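Local coordinates for short chain dehydrogenase (A0QTM2 homolog) (Mycobacterium thermoresistibile, PDB 3SC4), which probably acts as an NAD(P)(H)-dependent oxidoreductase of the short-chain dehydrogenase family, at residues G17-G22 against K48-I53; T52-A57 against A67-G72; K10-S15 against A34-V39; N99-I104 against N121-R126. All blocks are in the same frame, centred on the assembly; numbering follows the deposited sequence. Where two conformers were deposited one is given.

Contact 1. Residues G17-G22 against K48-I53; sequences GSRGIG and KLPGTI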
loop_
_atom_site.group_PDB
_atom_site.type_symbol
_atom_site.label_atom_id
_atom_site.label_comp_id
_atom_site.label_asym_id
_atom_site.label_seq_id
_atom_site.Cartn_x
_atom_site.Cartn_y
_atom_site.Cartn_z
ATOM N N GLY B 17 14.587 3.832 -16.397
ATOM C CA GLY B 17 15.925 3.639 -16.843
ATOM C C GLY B 17 16.338 4.668 -17.852
ATOM O O GLY B 17 17.519 4.789 -18.130
ATOM N N SER B 18 15.391 5.446 -18.365
ATOM C CA SER B 18 15.647 6.326 -19.501
ATOM C C SER B 18 16.273 7.680 -19.173
ATOM O O SER B 18 16.694 8.392 -20.070
ATOM C CB SER B 18 14.349 6.508 -20.287
ATOM O OG SER B 18 13.702 7.712 -19.955
ATOM N N ARG B 19 16.317 8.048 -17.901
ATOM C CA ARG B 19 16.878 9.340 -17.487
ATOM C C ARG B 19 17.196 9.354 -15.978
ATOM O O ARG B 19 16.888 8.416 -15.247
ATOM C CB ARG B 19 15.930 10.489 -17.854
ATOM C CG ARG B 19 14.599 10.569 -17.053
ATOM C CD ARG B 19 13.656 11.744 -17.495
ATOM N NE ARG B 19 12.487 11.270 -18.266
ATOM C CZ ARG B 19 12.475 11.005 -19.581
ATOM N NH1 ARG B 19 13.548 11.175 -20.328
ATOM N NH2 ARG B 19 11.382 10.576 -20.174
ATOM N N GLY B 20 17.855 10.409 -15.537
ATOM C CA GLY B 20 18.041 10.635 -14.112
ATOM C C GLY B 20 18.602 9.461 -13.353
ATOM O O GLY B 20 19.606 8.885 -13.767
ATOM N N ILE B 21 17.928 9.113 -12.252
ATOM C CA ILE B 21 18.369 8.091 -11.289
ATOM C C ILE B 21 18.471 6.706 -11.925
ATOM O O ILE B 21 19.445 5.989 -11.715
ATOM C CB ILE B 21 17.402 8.046 -10.064
ATOM C CG1 ILE B 21 17.480 9.367 -9.280
ATOM C CG2 ILE B 21 17.715 6.881 -9.143
ATOM C CD1 ILE B 21 16.418 9.525 -8.189
ATOM N N GLY B 22 17.453 6.322 -12.680
ATOM C CA GLY B 22 17.458 5.032 -13.373
ATOM C C GLY B 22 18.584 4.916 -14.387
ATOM O O GLY B 22 19.318 3.932 -14.430
ATOM N N LYS B 48 10.371 18.404 -22.680
ATOM C CA LYS B 48 10.999 19.008 -21.510
ATOM C C LYS B 48 11.870 18.045 -20.680
ATOM O O LYS B 48 12.870 18.452 -20.111
ATOM C CB LYS B 48 9.915 19.651 -20.643
ATOM C CG LYS B 48 9.335 20.911 -21.268
ATOM C CD LYS B 48 8.294 21.581 -20.376
ATOM C CE LYS B 48 8.113 23.071 -20.735
ATOM N NZ LYS B 48 9.430 23.825 -20.567
ATOM N N LEU B 49 11.492 16.781 -20.613
ATOM C CA LEU B 49 12.311 15.745 -19.983
ATOM C C LEU B 49 13.333 15.124 -20.965
ATOM O O LEU B 49 12.952 14.623 -22.028
ATOM C CB LEU B 49 11.389 14.639 -19.465
ATOM C CG LEU B 49 10.202 15.131 -18.635
ATOM C CD1 LEU B 49 9.418 13.943 -18.176
ATOM C CD2 LEU B 49 10.657 16.007 -17.435
ATOM N N PRO B 50 14.625 15.123 -20.611
ATOM C CA PRO B 50 15.622 14.612 -21.555
ATOM C C PRO B 50 15.528 13.114 -21.690
ATOM O O PRO B 50 15.043 12.467 -20.779
ATOM C CB PRO B 50 16.942 14.936 -20.868
ATOM C CG PRO B 50 16.625 14.850 -19.439
ATOM C CD PRO B 50 15.230 15.397 -19.297
ATOM N N GLY B 51 15.998 12.579 -22.809
ATOM C CA GLY B 51 16.197 11.157 -22.970
ATOM C C GLY B 51 15.002 10.385 -23.479
ATOM O O GLY B 51 13.873 10.831 -23.373
ATOM N N THR B 52 15.297 9.237 -24.088
ATOM C CA THR B 52 14.327 8.180 -24.387
ATOM C C THR B 52 15.040 6.864 -24.077
ATOM O O THR B 52 16.252 6.867 -23.833
ATOM C CB THR B 52 13.949 8.174 -25.871
ATOM O OG1 THR B 52 15.064 7.719 -26.657
ATOM C CG2 THR B 52 13.520 9.566 -26.320
ATOM N N ILE B 53 14.324 5.747 -24.103
ATOM C CA ILE B 53 14.988 4.437 -23.970
ATOM C C ILE B 53 16.120 4.243 -24.993
ATOM O O ILE B 53 17.140 3.658 -24.662
ATOM C CB ILE B 53 14.014 3.244 -24.041
ATOM C CG1 ILE B 53 13.116 3.321 -25.289
ATOM C CG2 ILE B 53 13.167 3.169 -22.805
ATOM C CD1 ILE B 53 12.124 2.148 -25.408
#
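Arg19 reaches out of the turn 17-22 and lays its guanidinium along the backbone of Leu49-Gly51. Leu49 CB sits over the centre of one face of this flat group, 3.7 Å from Arg19 NE, while Ser18 OG of the same turn lies over the opposite face, offset toward the rim. The chain bends at chi3 (106°), which turns the NH1 side toward Gly51 O. Arg19 NH1 donates to Gly51 O at 3.1 Å in a nearly straight bond (166°), though NH1 is modelled implausibly close to Pro50 O and its exact place is doubtful. The closer-packed part is where Ser18 CB and O meet the backbone of Gly51-Ile53: Ser18 CB packs 3.9 Å from Ile53 N, and Gly51, at positive phi, brings its CA to 4.0 Å from Ser18 O. Toward Leu49 and Pro50 the contact becomes looser and partly exposed: Arg19 CD and Pro50 CD are 4.4 Å apart, and Leu49 and Pro50 rest on Ala204 of helix 203-209. Arg19 belongs to the glycine-rich dinucleotide-binding turn of the family; here its charged donor appears to meet a neutral carbonyl, so the link between turn and loop is polar and probably modest.

Contact 2. Residues T52-A57 against A67-G72; sequences TIYTAA and ALPIVG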
loop_
_atom_site.group_PDB
_atom_site.type_symbol
_atom_site.label_atom_id
_atom_site.label_comp_id
_atom_site.label_asym_id
_atom_site.label_seq_id
_atom_site.Cartn_x
_atom_site.Cartn_y
_atom_site.Cartn_z
ATOM N N THR B 52 15.297 9.237 -24.088
ATOM C CA THR B 52 14.327 8.180 -24.387
ATOM C C THR B 52 15.040 6.864 -24.077
ATOM O O THR B 52 16.252 6.867 -23.833
ATOM C CB THR B 52 13.949 8.174 -25.871
ATOM O OG1 THR B 52 15.064 7.719 -26.657
ATOM C CG2 THR B 52 13.520 9.566 -26.320
ATOM N N ILE B 53 14.324 5.747 -24.103
ATOM C CA ILE B 53 14.988 4.437 -23.970
ATOM C C ILE B 53 16.120 4.243 -24.993
ATOM O O ILE B 53 17.140 3.658 -24.662
ATOM C CB ILE B 53 14.014 3.244 -24.041
ATOM C CG1 ILE B 53 13.116 3.321 -25.289
ATOM C CG2 ILE B 53 13.167 3.169 -22.805
ATOM C CD1 ILE B 53 12.124 2.148 -25.408
ATOM N N TYR B 54 15.976 4.775 -26.200
ATOM C CA TYR B 54 17.023 4.631 -27.223
ATOM C C TYR B 54 18.295 5.404 -26.883
ATOM O O TYR B 54 19.393 4.848 -26.971
ATOM C CB TYR B 54 16.482 4.974 -28.635
ATOM C CG TYR B 54 15.321 4.058 -28.978
ATOM C CD1 TYR B 54 15.495 2.675 -29.010
ATOM C CD2 TYR B 54 14.033 4.563 -29.191
ATOM C CE1 TYR B 54 14.438 1.827 -29.282
ATOM C CE2 TYR B 54 12.957 3.711 -29.456
ATOM C CZ TYR B 54 13.166 2.345 -29.503
ATOM O OH TYR B 54 12.107 1.482 -29.763
ATOM N N THR B 55 18.163 6.663 -26.467
ATOM C CA THR B 55 19.344 7.420 -26.045
ATOM C C THR B 55 19.910 6.843 -24.758
ATOM O O THR B 55 21.127 6.861 -24.560
ATOM C CB THR B 55 19.092 8.941 -25.856
ATOM O OG1 THR B 55 18.335 9.179 -24.649
ATOM C CG2 THR B 55 18.377 9.540 -27.101
ATOM N N ALA B 56 19.051 6.325 -23.884
ATOM C CA ALA B 56 19.527 5.572 -22.711
ATOM C C ALA B 56 20.361 4.388 -23.167
ATOM O O ALA B 56 21.431 4.126 -22.626
ATOM C CB ALA B 56 18.347 5.091 -21.841
ATOM N N ALA B 57 19.871 3.690 -24.189
ATOM C CA ALA B 57 20.581 2.517 -24.695
ATOM C C ALA B 57 21.967 2.906 -25.183
ATOM O O ALA B 57 22.941 2.258 -24.802
ATOM C CB ALA B 57 19.791 1.796 -25.765
ATOM N N ALA B 67 22.648 -3.092 -24.272
ATOM C CA ALA B 67 21.364 -2.480 -23.952
ATOM C C ALA B 67 20.242 -3.092 -24.767
ATOM O O ALA B 67 20.421 -3.434 -25.927
ATOM C CB ALA B 67 21.406 -0.974 -24.173
ATOM N N LEU B 68 19.079 -3.227 -24.138
ATOM C CA LEU B 68 17.884 -3.714 -24.809
ATOM C C LEU B 68 16.732 -2.787 -24.422
ATOM O O LEU B 68 16.039 -3.028 -23.442
ATOM C CB LEU B 68 17.593 -5.164 -24.417
ATOM C CG LEU B 68 16.418 -5.786 -25.168
ATOM C CD1 LEU B 68 16.730 -5.934 -26.663
ATOM C CD2 LEU B 68 16.044 -7.126 -24.537
ATOM N N PRO B 69 16.547 -1.704 -25.179
ATOM C CA PRO B 69 15.417 -0.840 -24.894
ATOM C C PRO B 69 14.153 -1.513 -25.353
ATOM O O PRO B 69 14.123 -2.042 -26.441
ATOM C CB PRO B 69 15.696 0.390 -25.753
ATOM C CG PRO B 69 16.475 -0.157 -26.945
ATOM C CD PRO B 69 17.294 -1.283 -26.379
ATOM N N ILE B 70 13.125 -1.501 -24.517
ATOM C CA ILE B 70 11.849 -2.155 -24.810
ATOM C C ILE B 70 10.734 -1.134 -24.557
ATOM O O ILE B 70 10.684 -0.498 -23.497
ATOM C CB ILE B 70 11.641 -3.366 -23.878
ATOM C CG1 ILE B 70 12.831 -4.319 -24.016
ATOM C CG2 ILE B 70 10.320 -4.070 -24.171
ATOM C CD1 ILE B 70 12.903 -5.403 -22.995
ATOM N N VAL B 71 9.860 -0.966 -25.540
ATOM C CA VAL B 71 8.639 -0.211 -25.342
ATOM C C VAL B 71 7.593 -1.075 -24.639
ATOM O O VAL B 71 7.231 -2.146 -25.134
ATOM C CB VAL B 71 8.063 0.274 -26.658
ATOM C CG1 VAL B 71 6.592 0.726 -26.469
ATOM C CG2 VAL B 71 8.944 1.389 -27.209
ATOM N N GLY B 72 7.123 -0.610 -23.478
ATOM C CA GLY B 72 6.041 -1.289 -22.777
ATOM C C GLY B 72 5.478 -0.522 -21.602
ATOM O O GLY B 72 6.199 -0.008 -20.798
#
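The Tyr54 ring has Ile53 CG1 over the centre of one face and meets Pro69 of strand 67-71 obliquely, Tyr54 CD1 standing 3.6 Å from Pro69 CG. The two side chains cross at about a right angle, and the hydroxyl end reaches toward Val71, Tyr54 OH being 4.1 Å from Val71 CG2. Ile53 fills the neighbouring place: its CB lies 3.7 Å from Pro69 CB. With CG1 between the backbone N and the carbonyl carbon (chi1 52°) and the chain then extended, CD1 is carried to 3.6 Å from Ile70 O, where it also touches Val71 CG2. One turn on, Ala57 CB and Ala67 CB close to 3.6 Å, two small groups consistent with a close approach of the axes of helix 53-57 and strand 67-71, 7.9 Å apart. No hydrogen bond crosses; the interface is apolar. At the helix start, Thr52 and Thr55 form a capping box: Thr55 N donates to Thr52 OG1 at 3.3 Å, and Thr52 N to Thr55 OG1. Helix and strand run antiparallel (176°), as expected of a beta-alpha-beta crossover, here strand 35-40, helix 53-63 and strand 66-71 at the sheet edge of a Rossmann fold.

Contact 3. Residues K10-S15 against A34-V39; sequences KTMFIS and ANVALV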
loop_
_atom_site.group_PDB
_atom_site.type_symbol
_atom_site.label_atom_id
_atom_site.label_comp_id
_atom_site.label_asym_id
_atom_site.label_seq_id
_atom_site.Cartn_x
_atom_site.Cartn_y
_atom_site.Cartn_z
ATOM N N LYS B 10 26.423 -10.099 -16.056
ATOM C CA LYS B 10 25.154 -10.216 -15.387
ATOM C C LYS B 10 24.102 -9.407 -16.147
ATOM O O LYS B 10 24.443 -8.499 -16.918
ATOM C CB LYS B 10 25.302 -9.786 -13.928
ATOM C CG LYS B 10 26.341 -10.649 -13.181
ATOM C CD LYS B 10 25.835 -11.219 -11.835
ATOM C CE LYS B 10 26.774 -12.298 -11.253
ATOM N NZ LYS B 10 26.886 -13.520 -12.142
ATOM N N THR B 11 22.834 -9.770 -15.963
ATOM C CA THR B 11 21.739 -9.142 -16.675
ATOM C C THR B 11 20.801 -8.409 -15.732
ATOM O O THR B 11 20.313 -8.997 -14.784
ATOM C CB THR B 11 20.951 -10.190 -17.442
ATOM O OG1 THR B 11 21.789 -10.728 -18.469
ATOM C CG2 THR B 11 19.720 -9.575 -18.090
ATOM N N MET B 12 20.545 -7.130 -16.012
ATOM C CA MET B 12 19.568 -6.324 -15.266
ATOM C C MET B 12 18.300 -5.997 -16.052
ATOM O O MET B 12 18.368 -5.618 -17.218
ATOM C CB MET B 12 20.187 -5.001 -14.839
ATOM C CG MET B 12 19.206 -4.054 -14.142
ATOM S SD MET B 12 20.053 -2.834 -13.124
ATOM C CE MET B 12 20.565 -1.648 -14.328
ATOM N N PHE B 13 17.153 -6.127 -15.389
ATOM C CA PHE B 13 15.882 -5.613 -15.884
ATOM C C PHE B 13 15.483 -4.394 -15.050
ATOM O O PHE B 13 15.309 -4.502 -13.844
ATOM C CB PHE B 13 14.792 -6.669 -15.783
ATOM C CG PHE B 13 13.510 -6.277 -16.488
ATOM C CD1 PHE B 13 13.316 -6.575 -17.839
ATOM C CD2 PHE B 13 12.508 -5.601 -15.809
ATOM C CE1 PHE B 13 12.150 -6.217 -18.482
ATOM C CE2 PHE B 13 11.343 -5.226 -16.451
ATOM C CZ PHE B 13 11.156 -5.552 -17.797
ATOM N N ILE B 14 15.319 -3.246 -15.683
ATOM C CA ILE B 14 15.009 -2.034 -14.947
ATOM C C ILE B 14 13.791 -1.329 -15.541
ATOM O O ILE B 14 13.702 -1.141 -16.754
ATOM C CB ILE B 14 16.246 -1.090 -14.836
ATOM C CG1 ILE B 14 15.922 0.120 -13.960
ATOM C CG2 ILE B 14 16.755 -0.659 -16.191
ATOM C CD1 ILE B 14 17.126 1.012 -13.686
ATOM N N SER B 15 12.821 -1.026 -14.675
ATOM C CA SER B 15 11.684 -0.208 -15.043
ATOM C C SER B 15 12.134 1.235 -14.907
ATOM O O SER B 15 12.786 1.633 -13.921
ATOM C CB SER B 15 10.471 -0.462 -14.157
ATOM O OG SER B 15 10.708 0.006 -12.836
ATOM N N ALA B 34 27.839 -5.344 -18.070
ATOM C CA ALA B 34 26.578 -6.032 -17.795
ATOM C C ALA B 34 25.612 -5.799 -18.944
ATOM O O ALA B 34 25.791 -4.875 -19.735
ATOM C CB ALA B 34 25.962 -5.509 -16.484
ATOM N N ASN B 35 24.598 -6.653 -19.025
ATOM C CA ASN B 35 23.450 -6.419 -19.895
ATOM C C ASN B 35 22.346 -5.690 -19.105
ATOM O O ASN B 35 22.165 -5.939 -17.912
ATOM C CB ASN B 35 22.929 -7.735 -20.464
ATOM C CG ASN B 35 24.056 -8.638 -20.982
ATOM O OD1 ASN B 35 25.014 -8.180 -21.617
ATOM N ND2 ASN B 35 23.952 -9.928 -20.676
ATOM N N VAL B 36 21.647 -4.771 -19.771
ATOM C CA VAL B 36 20.571 -4.025 -19.160
ATOM C C VAL B 36 19.391 -3.907 -20.112
ATOM O O VAL B 36 19.499 -3.307 -21.158
ATOM C CB VAL B 36 21.019 -2.604 -18.813
ATOM C CG1 VAL B 36 19.828 -1.793 -18.260
ATOM C CG2 VAL B 36 22.167 -2.632 -17.818
ATOM N N ALA B 37 18.263 -4.494 -19.751
ATOM C CA ALA B 37 17.008 -4.274 -20.469
ATOM C C ALA B 37 16.259 -3.195 -19.722
ATOM O O ALA B 37 16.205 -3.217 -18.492
ATOM C CB ALA B 37 16.176 -5.556 -20.534
ATOM N N LEU B 38 15.722 -2.227 -20.458
ATOM C CA LEU B 38 15.019 -1.101 -19.859
ATOM C C LEU B 38 13.679 -0.986 -20.546
ATOM O O LEU B 38 13.592 -1.067 -21.776
ATOM C CB LEU B 38 15.828 0.203 -19.952
ATOM C CG LEU B 38 16.389 0.750 -21.282
ATOM C CD1 LEU B 38 16.904 2.159 -21.088
ATOM C CD2 LEU B 38 17.497 -0.080 -21.816
ATOM N N VAL B 39 12.630 -0.850 -19.744
ATOM C CA VAL B 39 11.276 -0.787 -20.273
ATOM C C VAL B 39 10.642 0.581 -19.953
ATOM O O VAL B 39 10.702 1.030 -18.803
ATOM C CB VAL B 39 10.429 -1.963 -19.735
ATOM C CG1 VAL B 39 10.180 -1.810 -18.238
ATOM C CG2 VAL B 39 9.124 -2.068 -20.484
#
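Met12 is gripped by strand 35-39 through both its N-H and its carbonyl: Met12 N donates to Asn35 O and Ala37 N returns a bond to Met12 O, each at 2.8 Å. The pattern continues parallel and in register, Asn35 N reaching Lys10 O, Ile14 N reaching Ala37 O at 2.9 Å, and Val39 N reaching Ile14 O in a slightly longer bond. Beside the bonds, Phe13 lies obliquely against its neighbours, Phe13 CZ 3.9 Å from Val39 CG1 and Ala37 CB close to CD1. On this face too Asn35 ND2 donates to Thr11 OG1 at 3.2 Å, nearly in the amide plane; Thr11 chi1 of -66°, with OG1 beside its own backbone N, presents the hydroxyl to the Asn35 amide. The other face is wholly apolar: Met12 and Val36 lie side by side, and Ile14 CG2 meets Val36 CG1 at 3.9 Å. Around this, helix 77-91 covers Phe13 and Ala37, helix 53-63 covers Val36 and Leu38, and strand 96-99 bonds the far edge of strand 11-15. Ser15 OG is held by the backbone N of Asn100 and Ala101. One face is thus apolar and the other mixed, with its polar groups paired, Thr11 with Asn35 and Ser15 with Asn100 and Ala101; the chemistry implies a buried part of the sheet whose backbone groups are paired, with probably little access for water.

Contact 4. Residues N99-I104 against N121-R126; sequences NNASAI and NGIQVR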
loop_
_atom_site.group_PDB
_atom_site.type_symbol
_atom_site.label_atom_id
_atom_site.label_comp_id
_atom_site.label_asym_id
_atom_site.label_seq_id
_atom_site.Cartn_x
_atom_site.Cartn_y
_atom_site.Cartn_z
ATOM N N ASN B 99 13.203 -1.944 -9.599
ATOM C CA ASN B 99 11.929 -1.251 -9.720
ATOM C C ASN B 99 12.129 0.227 -9.454
ATOM O O ASN B 99 12.175 0.664 -8.298
ATOM C CB ASN B 99 10.893 -1.828 -8.746
ATOM C CG ASN B 99 10.567 -3.269 -9.045
ATOM O OD1 ASN B 99 10.057 -3.579 -10.108
ATOM N ND2 ASN B 99 10.867 -4.152 -8.112
ATOM N N ASN B 100 12.273 0.979 -10.545
ATOM C CA ASN B 100 12.514 2.428 -10.484
ATOM C C ASN B 100 11.373 3.283 -11.060
ATOM O O ASN B 100 11.262 4.417 -10.709
ATOM C CB ASN B 100 13.854 2.752 -11.169
ATOM C CG ASN B 100 14.016 4.255 -11.514
ATOM O OD1 ASN B 100 14.079 5.110 -10.616
ATOM N ND2 ASN B 100 14.061 4.567 -12.824
ATOM N N ALA B 101 10.520 2.746 -11.913
ATOM C CA ALA B 101 9.415 3.528 -12.480
ATOM C C ALA B 101 8.634 4.194 -11.360
ATOM O O ALA B 101 8.359 3.575 -10.334
ATOM C CB ALA B 101 8.506 2.660 -13.293
ATOM N N SER B 102 8.288 5.462 -11.551
ATOM C CA SER B 102 7.667 6.210 -10.489
ATOM C C SER B 102 6.669 7.215 -10.983
ATOM O O SER B 102 6.535 7.459 -12.163
ATOM C CB SER B 102 8.733 6.890 -9.634
ATOM O OG SER B 102 9.346 7.938 -10.348
ATOM N N ALA B 103 5.918 7.746 -10.045
ATOM C CA ALA B 103 4.923 8.741 -10.337
ATOM C C ALA B 103 4.718 9.533 -9.048
ATOM O O ALA B 103 4.710 8.966 -7.959
ATOM C CB ALA B 103 3.640 8.092 -10.788
ATOM N N ILE B 104 4.555 10.837 -9.183
ATOM C CA ILE B 104 4.520 11.712 -8.031
ATOM C C ILE B 104 3.438 12.793 -8.166
ATOM O O ILE B 104 3.209 13.315 -9.236
ATOM C CB ILE B 104 5.890 12.342 -7.806
ATOM C CG1 ILE B 104 5.910 13.080 -6.463
ATOM C CG2 ILE B 104 6.246 13.244 -8.984
ATOM C CD1 ILE B 104 7.353 13.236 -5.814
ATOM N N ASN B 121 -0.637 4.430 -8.049
ATOM C CA ASN B 121 -0.827 3.082 -7.569
ATOM C C ASN B 121 -0.442 2.136 -8.711
ATOM O O ASN B 121 0.305 1.159 -8.509
ATOM C CB ASN B 121 -2.282 2.925 -7.143
ATOM C CG ASN B 121 -2.631 1.524 -6.597
ATOM O OD1 ASN B 121 -2.315 1.177 -5.441
ATOM N ND2 ASN B 121 -3.377 0.764 -7.393
ATOM N N GLY B 122 -0.880 2.464 -9.931
ATOM C CA GLY B 122 -0.646 1.590 -11.082
ATOM C C GLY B 122 0.817 1.358 -11.356
ATOM O O GLY B 122 1.273 0.223 -11.450
ATOM N N ILE B 123 1.562 2.441 -11.475
ATOM C CA ILE B 123 2.941 2.323 -11.859
ATOM C C ILE B 123 3.792 1.783 -10.705
ATOM O O ILE B 123 4.686 0.977 -10.924
ATOM C CB ILE B 123 3.496 3.670 -12.338
ATOM C CG1 ILE B 123 2.827 4.058 -13.667
ATOM C CG2 ILE B 123 4.962 3.563 -12.530
ATOM C CD1 ILE B 123 3.165 5.472 -14.174
ATOM N N GLN B 124 3.512 2.201 -9.486
ATOM C CA GLN B 124 4.423 1.918 -8.375
ATOM C C GLN B 124 4.087 0.674 -7.548
ATOM O O GLN B 124 4.981 -0.128 -7.240
ATOM C CB GLN B 124 4.571 3.159 -7.467
ATOM C CG GLN B 124 5.496 4.188 -8.090
ATOM C CD GLN B 124 5.342 5.628 -7.592
ATOM O OE1 GLN B 124 6.342 6.364 -7.515
ATOM N NE2 GLN B 124 4.109 6.049 -7.308
ATOM N N VAL B 125 2.830 0.522 -7.160
ATOM C CA VAL B 125 2.446 -0.592 -6.304
ATOM C C VAL B 125 2.161 -1.769 -7.199
ATOM O O VAL B 125 2.814 -2.783 -7.107
ATOM C CB VAL B 125 1.224 -0.283 -5.476
ATOM C CG1 VAL B 125 0.936 -1.434 -4.544
ATOM C CG2 VAL B 125 1.425 1.043 -4.713
ATOM N N ARG B 126 1.220 -1.604 -8.107
ATOM C CA ARG B 126 0.898 -2.650 -9.057
ATOM C C ARG B 126 2.098 -2.950 -9.961
ATOM O O ARG B 126 2.446 -4.108 -10.183
ATOM C CB ARG B 126 -0.314 -2.240 -9.873
ATOM C CG ARG B 126 -0.880 -3.369 -10.713
ATOM C CD ARG B 126 -2.151 -2.945 -11.425
ATOM N NE ARG B 126 -2.731 -3.982 -12.286
ATOM C CZ ARG B 126 -2.492 -4.122 -13.590
ATOM N NH1 ARG B 126 -1.618 -3.332 -14.202
ATOM N NH2 ARG B 126 -3.114 -5.078 -14.295
HETATM O O HOH W 1 7.826 0.447 -10.325
#
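Gln124 extends from helix 121-126 to the backbone of Ala103, where its amide works as both acceptor and donor. Ala103 N donates a hydrogen bond to Gln124 OE1 at 2.9 Å with a straight N-H (163°), yet the donor stands above the amide carbonyl plane, not on a lone pair. Gln124 NE2 returns a weak bond to Ala103 O, at 3.0 Å and bent to 130°, and also donates to Met120 O one turn back in its own helix. OE1 has a further weak donor in Lys170 NZ. Ser102 CB also comes to 3.2 Å from Gln124 OE1. A water satisfies two more carbonyls, donating to Ala101 O and Ile123 O at 3.2 Å each. In the helix, Asn121 O takes both Val125 N and Arg126 N, the mark of a wider pi-type turn. Apolar closure comes from Ile123, whose CG2 touches Ala101 CB at 3.7 Å. Arg126 forms a salt bridge with Asp118 of the second subunit. Gln124 probably occupies the position of the catalytic-tetrad asparagine of classical family members, and Tyr166 with Lys170 is consistent with the YxxxK motif, so the arrangement resembles the kinked active-site helix packed against the Asn-Asn-Ala loop of a short-chain dehydrogenase.

How the contacts relate
Contact 3 pairs two inner strands of the sheet, and contact 2 adds the edge strand of this chain, with Ile70 N 2.8 Å from Leu38 O. Contact 2 shares Thr52 and Ile53 with contact 1; their centres are 10 Å apart. Contacts 3 and 4 meet through Ser15 and the loop 99-104. Gly22 CA of contact 1 is 3.5 Å from Asn100 ND2 of contact 4, so the glycine-rich turn and the Asn-Asn-Ala loop abut, as around a family cofactor site. Glycerol, probably from the crystallisation liquor, lies about 3 Å from the Ser18 side chain and about 4 Å from that of Ser102, and may mark a pocket. Contacts 2 and 4 do not touch, their nearest atoms lying about 8 Å apart.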